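Uncharacterized protein (Borrelia turicatae, PDB 5VJ4) is of unknown function but is a putative surface lipoprotein, probably lipid-binding, of a relapsing fever spirochete, differentially regulated between tick and mammal. Local coordinates at residues Glu100-Asp104 / Pro105-Ala109; Tyr126-Asn130 / Leu131-Val135; Glu176-Lys179 / Thr180-Asn184; Asn250-Gly253 / Lys254-Asn258; Tyr276-Val279 / Arg280-Ile284. All blocks are in the same frame, centred on the assembly; numbering follows the deposited sequence.

Contact 1: residues Glu100-Asp104 / Pro105-Ala109; sequences ETVID and PKLIA. With SO4 (sulfate ion), chain C.
Val102 packs against Leu107 and Ile108 in a local contact at the N-terminus of helix 105-114, where an extended loop runs into the first helical turn. Asp104 is the N-cap and Pro105 opens the helix. Val102 CG1, anti to the backbone N (chi1 -171°), reaches Leu107 CD2 at 3.4 Å, the two side chains crossing at about a right angle. The same methyl lies 3.9 Å from Ile108 CG1, making a small apolar patch that continues through Leu107 to Ile136 of helix 133-141. The Asp104 carboxylate lies beside the helix start: its OD1 is 3.5 Å from Lys106 CG, whereas Lys106 NZ stays 5.3 Å from OD1. Ile108 N bonds to Asp104 O at 3.1 Å, closing the first turn. Just upstream, two successive amides grip a sulfate ion, probably from the crystallisation liquor: Ile103 N donates to sulfate O2 at 3.0 Å, and Asp104 N reaches the same O2 at 3.1 Å with an almost straight N-H...O angle of 170°.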
loop_
_atom_site.group_PDB
_atom_site.type_symbol
_atom_site.label_atom_id
_atom_site.label_comp_id
_atom_site.label_asym_id
_atom_site.label_seq_id
_atom_site.Cartn_x
_atom_site.Cartn_y
_atom_site.Cartn_z
ATOM N N GLU A 100 28.092 8.327 7.297
ATOM C CA GLU A 100 27.947 7.816 5.936
ATOM C C GLU A 100 27.773 8.940 4.956
ATOM O O GLU A 100 26.913 9.808 5.128
ATOM C CB GLU A 100 26.765 6.869 5.801
ATOM C CG GLU A 100 27.151 5.404 5.689
ATOM C CD GLU A 100 26.076 4.571 5.019
ATOM O OE1 GLU A 100 25.388 5.093 4.104
ATOM O OE2 GLU A 100 25.927 3.388 5.408
ATOM N N THR A 101 28.594 8.897 3.911
ATOM C CA THR A 101 28.774 10.006 2.977
ATOM C C THR A 101 29.251 9.461 1.641
ATOM O O THR A 101 29.515 8.261 1.517
ATOM C CB THR A 101 29.801 11.014 3.537
ATOM O OG1 THR A 101 30.166 11.968 2.526
ATOM C CG2 THR A 101 31.031 10.266 4.053
ATOM N N VAL A 102 29.372 10.343 0.657
ATOM C CA VAL A 102 29.835 9.959 -0.670
ATOM C C VAL A 102 31.221 9.306 -0.633
ATOM O O VAL A 102 32.108 9.786 0.078
ATOM C CB VAL A 102 29.877 11.184 -1.597
ATOM C CG1 VAL A 102 30.151 10.753 -3.015
ATOM C CG2 VAL A 102 28.548 11.895 -1.572
ATOM N N ILE A 103 31.393 8.214 -1.378
ATOM C CA ILE A 103 32.713 7.620 -1.539
ATOM C C ILE A 103 33.291 7.925 -2.894
ATOM O O ILE A 103 34.468 8.266 -2.991
ATOM C CB ILE A 103 32.729 6.100 -1.345
ATOM C CG1 ILE A 103 32.453 5.724 0.122
ATOM C CG2 ILE A 103 34.064 5.509 -1.767
ATOM C CD1 ILE A 103 33.182 6.569 1.124
ATOM N N ASP A 104 32.477 7.773 -3.928
ATOM C CA ASP A 104 32.919 7.994 -5.305
ATOM C C ASP A 104 33.633 9.314 -5.496
ATOM O O ASP A 104 33.042 10.375 -5.331
ATOM C CB ASP A 104 31.770 7.908 -6.282
ATOM C CG ASP A 104 32.206 8.134 -7.705
ATOM O OD1 ASP A 104 33.352 7.777 -8.051
ATOM O OD2 ASP A 104 31.411 8.678 -8.495
ATOM N N PRO A 105 34.913 9.232 -5.856
ATOM C CA PRO A 105 35.845 10.350 -5.951
ATOM C C PRO A 105 35.493 11.377 -7.006
ATOM O O PRO A 105 35.656 12.547 -6.713
ATOM C CB PRO A 105 37.180 9.681 -6.238
ATOM C CG PRO A 105 37.008 8.286 -5.747
ATOM C CD PRO A 105 35.586 7.945 -6.054
ATOM N N LYS A 106 35.013 10.993 -8.186
ATOM C CA LYS A 106 34.648 12.046 -9.157
ATOM C C LYS A 106 33.491 12.889 -8.636
ATOM O O LYS A 106 33.491 14.107 -8.816
ATOM C CB LYS A 106 34.419 11.543 -10.589
ATOM C CG LYS A 106 34.031 10.083 -10.600
ATOM C CD LYS A 106 34.194 9.486 -11.986
ATOM C CE LYS A 106 34.084 7.961 -11.938
ATOM N NZ LYS A 106 34.353 7.390 -13.289
ATOM N N LEU A 107 32.540 12.237 -7.967
ATOM C CA LEU A 107 31.423 12.946 -7.363
ATOM C C LEU A 107 31.889 13.880 -6.270
ATOM O O LEU A 107 31.417 15.003 -6.173
ATOM C CB LEU A 107 30.395 11.983 -6.793
ATOM C CG LEU A 107 29.151 12.633 -6.150
ATOM C CD1 LEU A 107 28.452 13.615 -7.074
ATOM C CD2 LEU A 107 28.188 11.562 -5.697
ATOM N N ILE A 108 32.818 13.417 -5.449
ATOM C CA ILE A 108 33.343 14.266 -4.432
ATOM C C ILE A 108 34.014 15.484 -5.070
ATOM O O ILE A 108 33.937 16.588 -4.553
ATOM C CB ILE A 108 34.383 13.545 -3.613
ATOM C CG1 ILE A 108 33.734 12.365 -2.909
ATOM C CG2 ILE A 108 35.078 14.535 -2.658
ATOM C CD1 ILE A 108 34.371 11.950 -1.602
ATOM N N ALA A 109 34.682 15.279 -6.193
ATOM C CA ALA A 109 35.381 16.367 -6.816
ATOM C C ALA A 109 34.389 17.434 -7.236
ATOM O O ALA A 109 34.587 18.619 -6.938
ATOM C CB ALA A 109 36.185 15.881 -7.987
HETATM S S SO4 C . 29.171 5.814 -3.405
HETATM O O1 SO4 C . 27.718 5.582 -3.527
HETATM O O2 SO4 C . 29.436 7.268 -3.414
HETATM O O3 SO4 C . 29.601 5.321 -2.098
HETATM O O4 SO4 C . 29.887 5.131 -4.523
#

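Contact 2: residues Tyr126-Asn130 / Leu131-Val135; sequences YIQGN and LTSDV. With SO4 (sulfate ion), chain C.
Gln128 sets its CG anti to the backbone N (chi1 -153°) and runs on extended, which carries its amide across the turn to Leu131 O. The turn is a type II' beta turn from Gln128 to Leu131, linking the end of helix 118-128 to helix 133-141, whose N-cap is Thr132. Gly129 leaves the helix with positive phi (57°), a value that favours glycine. Leu131 N closes the turn on Gln128 O at 3.1 Å, and Gln128 NE2 returns a bond to Leu131 O at 2.9 Å, so backbone and side chain of Gln128 both hold Leu131. The second bond is angled: NE2 sits above the Leu131 carbonyl plane, 39° out of it. Leu131 itself packs on Tyr198 and Phe201 of helix 176-201. The exposed Asn130 bonds through OD1 to Lys265 of the second subunit. A sulfate ion, probably from the crystallisation liquor and the one held by the backbone of Ile103 and Asp104, lies beside Gln128 and Ser133. Gln128 NE2 donates to its O1 at 3.2 Å, and Ser133 OG lies 3.0 Å from its O4.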
loop_
_atom_site.group_PDB
_atom_site.type_symbol
_atom_site.label_atom_id
_atom_site.label_comp_id
_atom_site.label_asym_id
_atom_site.label_seq_id
_atom_site.Cartn_x
_atom_site.Cartn_y
_atom_site.Cartn_z
ATOM N N TYR A 126 22.673 10.562 1.575
ATOM C CA TYR A 126 21.341 10.187 2.055
ATOM C C TYR A 126 20.290 10.107 0.932
ATOM O O TYR A 126 19.803 9.014 0.659
ATOM C CB TYR A 126 20.905 11.157 3.125
ATOM C CG TYR A 126 19.571 10.875 3.730
ATOM C CD1 TYR A 126 19.420 9.862 4.683
ATOM C CD2 TYR A 126 18.454 11.677 3.407
ATOM C CE1 TYR A 126 18.183 9.630 5.277
ATOM C CE2 TYR A 126 17.218 11.465 3.999
ATOM C CZ TYR A 126 17.085 10.432 4.917
ATOM O OH TYR A 126 15.856 10.199 5.468
ATOM N N ILE A 127 19.962 11.224 0.270
ATOM C CA ILE A 127 18.981 11.151 -0.796
ATOM C C ILE A 127 19.420 10.285 -1.961
ATOM O O ILE A 127 18.621 9.985 -2.842
ATOM C CB ILE A 127 18.522 12.508 -1.324
ATOM C CG1 ILE A 127 19.699 13.281 -1.892
ATOM C CG2 ILE A 127 17.803 13.257 -0.227
ATOM C CD1 ILE A 127 19.265 14.549 -2.595
ATOM N N GLN A 128 20.679 9.872 -1.960
ATOM C CA GLN A 128 21.171 9.031 -3.041
ATOM C C GLN A 128 20.454 7.677 -3.051
ATOM O O GLN A 128 20.163 7.130 -4.109
ATOM C CB GLN A 128 22.659 8.806 -2.887
ATOM C CG GLN A 128 23.407 8.524 -4.171
ATOM C CD GLN A 128 24.708 7.822 -3.888
ATOM O OE1 GLN A 128 25.483 8.215 -3.006
ATOM N NE2 GLN A 128 24.945 6.756 -4.612
ATOM N N GLY A 129 20.185 7.152 -1.855
ATOM C CA GLY A 129 19.593 5.838 -1.675
ATOM C C GLY A 129 20.403 4.745 -2.326
ATOM O O GLY A 129 21.551 4.542 -1.976
ATOM N N ASN A 130 19.790 4.045 -3.272
ATOM C CA ASN A 130 20.417 2.917 -3.956
ATOM C C ASN A 130 20.738 3.252 -5.393
ATOM O O ASN A 130 21.139 2.370 -6.175
ATOM C CB ASN A 130 19.556 1.631 -3.847
ATOM C CG ASN A 130 19.752 0.915 -2.501
ATOM O OD1 ASN A 130 20.463 -0.096 -2.408
ATOM N ND2 ASN A 130 19.153 1.458 -1.451
ATOM N N LEU A 131 20.556 4.527 -5.750
ATOM C CA LEU A 131 20.983 5.006 -7.053
ATOM C C LEU A 131 22.510 4.979 -7.093
ATOM O O LEU A 131 23.167 4.971 -6.039
ATOM C CB LEU A 131 20.485 6.419 -7.245
ATOM C CG LEU A 131 18.991 6.599 -7.246
ATOM C CD1 LEU A 131 18.679 7.949 -6.652
ATOM C CD2 LEU A 131 18.584 6.619 -8.680
ATOM N N THR A 132 23.080 4.946 -8.287
ATOM C CA THR A 132 24.540 4.901 -8.418
ATOM C C THR A 132 25.081 6.298 -8.567
ATOM O O THR A 132 24.399 7.179 -9.106
ATOM C CB THR A 132 24.983 4.093 -9.640
ATOM O OG1 THR A 132 24.315 4.620 -10.813
ATOM C CG2 THR A 132 24.731 2.559 -9.400
ATOM N N SER A 133 26.322 6.485 -8.120
ATOM C CA SER A 133 26.978 7.786 -8.159
ATOM C C SER A 133 26.911 8.399 -9.530
ATOM O O SER A 133 26.776 9.603 -9.631
ATOM C CB SER A 133 28.410 7.645 -7.764
ATOM O OG SER A 133 28.515 6.818 -6.618
ATOM N N ASP A 134 26.982 7.576 -10.577
ATOM C CA ASP A 134 26.894 8.058 -11.941
ATOM C C ASP A 134 25.591 8.861 -12.135
ATOM O O ASP A 134 25.601 9.995 -12.675
ATOM C CB ASP A 134 27.034 6.899 -12.943
ATOM N N VAL A 135 24.489 8.304 -11.638
ATOM C CA VAL A 135 23.169 8.926 -11.816
ATOM C C VAL A 135 23.081 10.316 -11.151
ATOM O O VAL A 135 22.663 11.306 -11.783
ATOM C CB VAL A 135 22.045 8.013 -11.298
ATOM C CG1 VAL A 135 20.703 8.707 -11.421
ATOM C CG2 VAL A 135 22.028 6.699 -12.063
HETATM S S SO4 C . 29.171 5.814 -3.405
HETATM O O1 SO4 C . 27.718 5.582 -3.527
HETATM O O2 SO4 C . 29.436 7.268 -3.414
HETATM O O3 SO4 C . 29.601 5.321 -2.098
HETATM O O4 SO4 C . 29.887 5.131 -4.523
#

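Contact 3: residues Glu176-Lys179 / Thr180-Asn184; sequences EGVK and TRLQN. With SO4 (sulfate ion), chain I.
Arg181, whose CB rests 3.7 Å from Val178 O, turns an edge of its guanidinium to a sulfate ion, probably from the crystallisation liquor: O1 lies near the plane of the group, and NH2 donates to it at 2.7 Å. NH2 also forms a salt bridge with Asp235. The amide of Gln183 brings NE2 within 3.7 Å of Lys179 CE, where the extended lysine chain slants across the glutamine. A trans chi1 (-170°) and extended torsions beyond it carry the Lys179 chain toward that amide. In the backbone, Gln183 N meets Lys179 O at 3.1 Å in a nearly straight bond (169°), and a weaker one joins Leu182 N to Val178 O. Val178 CG2 and Leu182 CD1 pack at 4.4 Å, and Leu182 continues onto Phe224 of helix 224-229 and Trp240. These are i to i+4 side-chain pairs in the N-terminal part of helix 176-201, beside a subunit interface where Arg181 of the second subunit binds the same sulfate through NE.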
loop_
_atom_site.group_PDB
_atom_site.type_symbol
_atom_site.label_atom_id
_atom_site.label_comp_id
_atom_site.label_asym_id
_atom_site.label_seq_id
_atom_site.Cartn_x
_atom_site.Cartn_y
_atom_site.Cartn_z
ATOM N N GLU A 176 12.760 3.102 25.905
ATOM C CA GLU A 176 13.043 1.691 25.517
ATOM C C GLU A 176 11.775 0.981 25.049
ATOM O O GLU A 176 11.748 0.393 23.964
ATOM C CB GLU A 176 13.721 0.875 26.630
ATOM N N GLY A 177 10.711 1.130 25.836
ATOM C CA GLY A 177 9.435 0.461 25.610
ATOM C C GLY A 177 8.841 0.687 24.245
ATOM O O GLY A 177 8.101 -0.164 23.738
ATOM N N VAL A 178 9.166 1.831 23.649
ATOM C CA VAL A 178 8.632 2.197 22.325
ATOM C C VAL A 178 9.704 2.378 21.246
ATOM O O VAL A 178 9.377 2.623 20.083
ATOM C CB VAL A 178 7.730 3.463 22.382
ATOM C CG1 VAL A 178 6.457 3.196 23.193
ATOM C CG2 VAL A 178 8.496 4.690 22.896
ATOM N N LYS A 179 10.974 2.261 21.631
ATOM C CA LYS A 179 12.120 2.468 20.727
ATOM C C LYS A 179 11.890 1.874 19.327
ATOM O O LYS A 179 11.878 2.602 18.325
ATOM C CB LYS A 179 13.395 1.880 21.355
ATOM C CG LYS A 179 14.686 2.225 20.631
ATOM C CD LYS A 179 15.813 1.271 21.002
ATOM C CE LYS A 179 17.178 1.841 20.636
ATOM N NZ LYS A 179 18.191 0.751 20.626
ATOM N N THR A 180 11.658 0.561 19.289
ATOM C CA THR A 180 11.485 -0.174 18.047
ATOM C C THR A 180 10.466 0.489 17.138
ATOM O O THR A 180 10.774 0.801 15.980
ATOM C CB THR A 180 11.107 -1.658 18.304
ATOM O OG1 THR A 180 12.226 -2.328 18.867
ATOM C CG2 THR A 180 10.786 -2.377 17.029
ATOM N N ARG A 181 9.272 0.733 17.670
ATOM C CA ARG A 181 8.162 1.188 16.840
ATOM C C ARG A 181 8.460 2.508 16.171
ATOM O O ARG A 181 8.001 2.743 15.035
ATOM C CB ARG A 181 6.874 1.305 17.643
ATOM C CG ARG A 181 5.642 0.996 16.818
ATOM C CD ARG A 181 4.453 0.856 17.706
ATOM N NE ARG A 181 3.206 0.907 16.953
ATOM C CZ ARG A 181 2.021 1.169 17.500
ATOM N NH1 ARG A 181 1.919 1.415 18.807
ATOM N NH2 ARG A 181 0.937 1.159 16.742
ATOM N N LEU A 182 9.217 3.359 16.870
ATOM C CA LEU A 182 9.638 4.617 16.282
ATOM C C LEU A 182 10.660 4.422 15.166
ATOM O O LEU A 182 10.520 5.011 14.093
ATOM C CB LEU A 182 10.132 5.580 17.348
ATOM C CG LEU A 182 9.053 6.040 18.338
ATOM C CD1 LEU A 182 9.698 6.951 19.356
ATOM C CD2 LEU A 182 7.876 6.761 17.680
ATOM N N GLN A 183 11.658 3.571 15.407
ATOM C CA GLN A 183 12.651 3.263 14.387
ATOM C C GLN A 183 11.962 2.779 13.104
ATOM O O GLN A 183 12.282 3.279 12.017
ATOM C CB GLN A 183 13.635 2.224 14.884
ATOM C CG GLN A 183 14.586 2.738 15.944
ATOM C CD GLN A 183 15.429 1.634 16.549
ATOM O OE1 GLN A 183 14.995 0.481 16.643
ATOM N NE2 GLN A 183 16.636 1.985 16.981
ATOM N N ASN A 184 11.000 1.852 13.228
ATOM C CA ASN A 184 10.278 1.388 12.052
ATOM C C ASN A 184 9.624 2.516 11.275
ATOM O O ASN A 184 9.753 2.585 10.051
ATOM C CB ASN A 184 9.279 0.310 12.416
ATOM C CG ASN A 184 9.953 -0.888 13.044
ATOM O OD1 ASN A 184 11.168 -0.897 13.231
ATOM N ND2 ASN A 184 9.175 -1.908 13.362
HETATM S S SO4 I . 0.676 -0.952 13.710
HETATM O O1 SO4 I . 0.131 0.265 14.345
HETATM O O2 SO4 I . -0.150 -1.136 12.491
HETATM O O3 SO4 I . 2.144 -0.798 13.368
HETATM O O4 SO4 I . 0.405 -2.072 14.653
#

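Contact 4: residues Asn250-Gly253 / Lys254-Asn258; sequences NEIG and KIVIN
Lys254 N to Asn250 O (2.9 Å) and Ile255 N to Glu251 O (3.2 Å) carry the i to i+4 bonding of helix 243-256 into its last turn, which finishes on the Gly253 carbonyl. There Ile257 N donates to Gly253 O at 2.7 Å, nearly straight at 170°, and Val256 N adds a weak bond to the same oxygen; Ile257 is the first residue to leave helical geometry. Lys254 CG and Ile257 CG1 lie beside carbonyls one turn earlier. Lys254 CG is 3.3 Å from Asn250 O before the chain bends at its last torsion. Ile257 sets CG1 anti to its carbonyl carbon (chi1 -56°), which places that atom 3.4 Å from Gly253 O. On the buried side, Val256 CG2 approaches Ile252 CG2 at 4.3 Å, the one purely apolar side-chain pair here, and Val256 goes on to meet Ile326 and Phe330 of helix 308-334. Polar groups reach both neighbouring helices: Glu251 OE1 bonds to Tyr285 OH of helix 263-301, and Arg327 NE of helix 308-334 donates to Ile255 O, a carbonyl in the last turn. Backbone bonds thus carry most of this contact, while the side chains form an apolar face toward two long helices, and the arginine probably complements the negative end of the helix dipole.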
loop_
_atom_site.group_PDB
_atom_site.type_symbol
_atom_site.label_atom_id
_atom_site.label_comp_id
_atom_site.label_asym_id
_atom_site.label_seq_id
_atom_site.Cartn_x
_atom_site.Cartn_y
_atom_site.Cartn_z
ATOM N N ASN A 250 -7.968 16.904 6.721
ATOM C CA ASN A 250 -9.320 17.429 6.924
ATOM C C ASN A 250 -9.870 17.852 5.583
ATOM O O ASN A 250 -10.971 17.421 5.165
ATOM C CB ASN A 250 -9.389 18.538 8.001
ATOM C CG ASN A 250 -9.275 17.982 9.450
ATOM O OD1 ASN A 250 -9.497 16.778 9.739
ATOM N ND2 ASN A 250 -8.916 18.866 10.364
ATOM N N GLU A 251 -9.038 18.601 4.871
ATOM C CA GLU A 251 -9.404 19.072 3.560
ATOM C C GLU A 251 -9.761 17.916 2.619
ATOM O O GLU A 251 -10.802 17.956 1.944
ATOM C CB GLU A 251 -8.272 19.883 3.031
ATOM C CG GLU A 251 -8.591 20.628 1.762
ATOM C CD GLU A 251 -7.374 21.373 1.267
ATOM O OE1 GLU A 251 -7.207 21.488 0.039
ATOM O OE2 GLU A 251 -6.587 21.850 2.122
ATOM N N ILE A 252 -8.923 16.880 2.609
ATOM C CA ILE A 252 -9.175 15.715 1.768
ATOM C C ILE A 252 -10.508 15.062 2.156
ATOM O O ILE A 252 -11.313 14.688 1.281
ATOM C CB ILE A 252 -7.998 14.717 1.822
ATOM C CG1 ILE A 252 -6.761 15.322 1.144
ATOM C CG2 ILE A 252 -8.382 13.382 1.182
ATOM C CD1 ILE A 252 -5.590 14.372 1.004
ATOM N N GLY A 253 -10.732 14.939 3.466
ATOM C CA GLY A 253 -12.006 14.442 3.987
ATOM C C GLY A 253 -13.196 15.204 3.393
ATOM O O GLY A 253 -14.078 14.585 2.778
ATOM N N LYS A 254 -13.199 16.542 3.530
ATOM C CA LYS A 254 -14.279 17.366 2.937
ATOM C C LYS A 254 -14.523 17.042 1.456
ATOM O O LYS A 254 -15.655 16.947 1.023
ATOM C CB LYS A 254 -14.087 18.884 3.120
ATOM C CG LYS A 254 -13.622 19.319 4.493
ATOM C CD LYS A 254 -14.157 20.705 4.798
ATOM C CE LYS A 254 -14.074 20.973 6.294
ATOM N NZ LYS A 254 -15.014 20.112 7.075
ATOM N N ILE A 255 -13.464 16.834 0.687
ATOM C CA ILE A 255 -13.651 16.359 -0.686
ATOM C C ILE A 255 -14.395 15.017 -0.735
ATOM O O ILE A 255 -15.229 14.809 -1.613
ATOM C CB ILE A 255 -12.314 16.290 -1.453
ATOM C CG1 ILE A 255 -11.714 17.694 -1.593
ATOM C CG2 ILE A 255 -12.486 15.645 -2.827
ATOM C CD1 ILE A 255 -10.241 17.718 -1.969
ATOM N N VAL A 256 -14.132 14.138 0.226
ATOM C CA VAL A 256 -14.627 12.759 0.160
ATOM C C VAL A 256 -15.984 12.509 0.846
ATOM O O VAL A 256 -16.849 11.822 0.299
ATOM C CB VAL A 256 -13.570 11.792 0.728
ATOM C CG1 VAL A 256 -14.051 10.364 0.667
ATOM C CG2 VAL A 256 -12.290 11.927 -0.050
ATOM N N ILE A 257 -16.147 13.045 2.046
ATOM C CA ILE A 257 -17.315 12.764 2.873
ATOM C C ILE A 257 -18.627 13.306 2.301
ATOM O O ILE A 257 -18.725 14.447 1.865
ATOM C CB ILE A 257 -17.065 13.200 4.329
ATOM C CG1 ILE A 257 -15.803 12.480 4.804
ATOM C CG2 ILE A 257 -18.229 12.853 5.243
ATOM C CD1 ILE A 257 -15.419 12.789 6.212
ATOM N N ASN A 258 -19.619 12.429 2.337
ATOM C CA ASN A 258 -20.926 12.577 1.731
ATOM C C ASN A 258 -22.038 12.330 2.712
ATOM O O ASN A 258 -21.808 12.000 3.877
ATOM C CB ASN A 258 -21.083 11.448 0.728
ATOM C CG ASN A 258 -20.917 11.886 -0.672
ATOM O OD1 ASN A 258 -20.372 12.950 -0.946
ATOM N ND2 ASN A 258 -21.379 11.058 -1.594
#

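Contact 5: residues Tyr276-Val279 / Arg280-Ile284; sequences YYVV and RMIDI
Ile282 can be traced from CB, 3.3 Å from Val279 O, to CG1, which lies 3.2 Å from Val278 O, and on to CD1, which lies 3.9 Å from Val278 O and 4.1 Å from Val278 CG1. Its CG1 is anti to the carbonyl carbon (chi1 -62°), and that choice leads the chain back along the helix toward Val278. The backbone bonds of helix 263-301 include Met281 N to Tyr277 O at 3.1 Å and Asp283 N to Val279 O at 3.0 Å, while Arg280 N to Tyr276 O is weak. Of the adjacent tyrosines, Tyr276 places CD2 3.4 Å above the plane of the Tyr277 ring, offset toward its rim, and Tyr277 CD1 lies at the edge of the Tyr276 ring. Arg280 extends from CG to NE, and one face of its guanidinium receives Ile284 CD1 at 3.5 Å. The carboxylate of the buried Asp283 is satisfied by a salt bridge from OD1 to Arg220 and a weak bond from OD2 to Tyr217. Tyr277 faces the second subunit, where its OH bonds to Phe339 O and its ring meets Tyr277 of that subunit. Within the chain, the segment packs on helix 176-201 through Tyr276, Val279 and Arg280, on helix 243-256 through Met281, a selenomethionine, and Ile282, and on Arg220 of helix 218-222 through Val279 and Ile282.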
loop_
_atom_site.group_PDB
_atom_site.type_symbol
_atom_site.label_atom_id
_atom_site.label_comp_id
_atom_site.label_asym_id
_atom_site.label_seq_id
_atom_site.Cartn_x
_atom_site.Cartn_y
_atom_site.Cartn_z
ATOM N N TYR A 276 2.313 5.069 6.363
ATOM C CA TYR A 276 3.164 5.119 5.200
ATOM C C TYR A 276 2.370 5.558 3.977
ATOM O O TYR A 276 2.763 6.520 3.316
ATOM C CB TYR A 276 3.744 3.755 4.985
ATOM C CG TYR A 276 4.652 3.586 3.811
ATOM C CD1 TYR A 276 5.973 3.955 3.895
ATOM C CD2 TYR A 276 4.213 2.978 2.640
ATOM C CE1 TYR A 276 6.843 3.743 2.842
ATOM C CE2 TYR A 276 5.073 2.769 1.574
ATOM C CZ TYR A 276 6.390 3.146 1.691
ATOM O OH TYR A 276 7.247 2.961 0.646
ATOM N N TYR A 277 1.259 4.887 3.679
ATOM C CA TYR A 277 0.458 5.340 2.517
ATOM C C TYR A 277 -0.305 6.625 2.748
ATOM O O TYR A 277 -0.539 7.356 1.801
ATOM C CB TYR A 277 -0.481 4.280 1.981
ATOM C CG TYR A 277 0.293 3.132 1.476
ATOM C CD1 TYR A 277 0.701 2.109 2.335
ATOM C CD2 TYR A 277 0.695 3.091 0.157
ATOM C CE1 TYR A 277 1.480 1.066 1.877
ATOM C CE2 TYR A 277 1.476 2.065 -0.307
ATOM C CZ TYR A 277 1.874 1.060 0.557
ATOM O OH TYR A 277 2.654 0.024 0.099
ATOM N N VAL A 278 -0.672 6.900 3.995
ATOM C CA VAL A 278 -1.435 8.072 4.249
ATOM C C VAL A 278 -0.575 9.289 3.972
ATOM O O VAL A 278 -1.008 10.190 3.273
ATOM C CB VAL A 278 -2.001 8.129 5.668
ATOM C CG1 VAL A 278 -2.514 9.538 5.972
ATOM C CG2 VAL A 278 -3.146 7.160 5.796
ATOM N N VAL A 279 0.637 9.327 4.508
ATOM C CA VAL A 279 1.453 10.533 4.317
ATOM C C VAL A 279 1.825 10.751 2.856
ATOM O O VAL A 279 1.839 11.868 2.386
ATOM C CB VAL A 279 2.690 10.609 5.215
ATOM C CG1 VAL A 279 2.262 10.582 6.663
ATOM C CG2 VAL A 279 3.669 9.497 4.945
ATOM N N ARG A 280 2.067 9.682 2.120
ATOM C CA ARG A 280 2.378 9.872 0.732
ATOM C C ARG A 280 1.205 10.469 -0.060
ATOM O O ARG A 280 1.394 11.342 -0.887
ATOM C CB ARG A 280 2.852 8.590 0.124
ATOM C CG ARG A 280 3.411 8.826 -1.236
ATOM C CD ARG A 280 4.082 7.589 -1.761
ATOM N NE ARG A 280 4.670 7.905 -3.062
ATOM C CZ ARG A 280 4.051 7.715 -4.221
ATOM N NH1 ARG A 280 4.670 8.032 -5.339
ATOM N NH2 ARG A 280 2.817 7.200 -4.262
HETATM N N MSE A 281 -0.009 10.030 0.227
HETATM C CA MSE A 281 -1.171 10.602 -0.437
HETATM C C MSE A 281 -1.279 12.055 -0.095
HETATM O O MSE A 281 -1.772 12.819 -0.888
HETATM C CB MSE A 281 -2.395 9.884 0.040
HETATM C CG MSE A 281 -3.628 10.577 -0.498
HETATM SE SE MSE A 281 -5.216 9.964 0.526
HETATM C CE MSE A 281 -5.186 11.035 2.160
ATOM N N ILE A 282 -0.791 12.445 1.074
ATOM C CA ILE A 282 -0.849 13.845 1.512
ATOM C C ILE A 282 0.117 14.729 0.715
ATOM O O ILE A 282 -0.276 15.820 0.262
ATOM C CB ILE A 282 -0.563 13.994 3.038
ATOM C CG1 ILE A 282 -1.617 13.252 3.858
ATOM C CG2 ILE A 282 -0.512 15.457 3.466
ATOM C CD1 ILE A 282 -1.487 13.443 5.350
ATOM N N ASP A 283 1.373 14.272 0.576
ATOM C CA ASP A 283 2.371 14.968 -0.230
ATOM C C ASP A 283 1.822 15.128 -1.652
ATOM O O ASP A 283 1.814 16.245 -2.199
ATOM C CB ASP A 283 3.704 14.204 -0.280
ATOM C CG ASP A 283 4.327 13.951 1.099
ATOM O OD1 ASP A 283 4.049 14.710 2.079
ATOM O OD2 ASP A 283 5.131 12.975 1.171
ATOM N N ILE A 284 1.320 14.035 -2.237
ATOM C CA ILE A 284 0.886 14.110 -3.617
ATOM C C ILE A 284 -0.217 15.149 -3.756
ATOM O O ILE A 284 -0.143 16.004 -4.623
ATOM C CB ILE A 284 0.412 12.754 -4.110
ATOM C CG1 ILE A 284 1.618 11.862 -4.389
ATOM C CG2 ILE A 284 -0.457 12.921 -5.343
ATOM C CD1 ILE A 284 1.395 10.379 -4.116
#

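Overall arrangement
Contact 5 is the buried one, its centre about 8 Å from the chain's centre; contacts 2 and 3 lie at the surface, and contacts 1 and 4 are partly buried. Contacts 1 and 2 touch through Asp104 OD2 and Ser133 CB (3.3 Å) and share one sulfate bound by backbone and side-chain N-H groups, beside apolar packing in contact 1. Contacts 4 and 5 lie on successive helices that pack through Ile252 CD1 and Met281 CE at 3.6 Å; each combines helical backbone bonds with apolar faces. Contact 4 lies on the opposite side of the chain's centre from contacts 1 and 2. Contacts 3 and 5 both face the second subunit, the former by charge around an anion, the latter mainly by tyrosines, through ring packing and a hydroxyl bond.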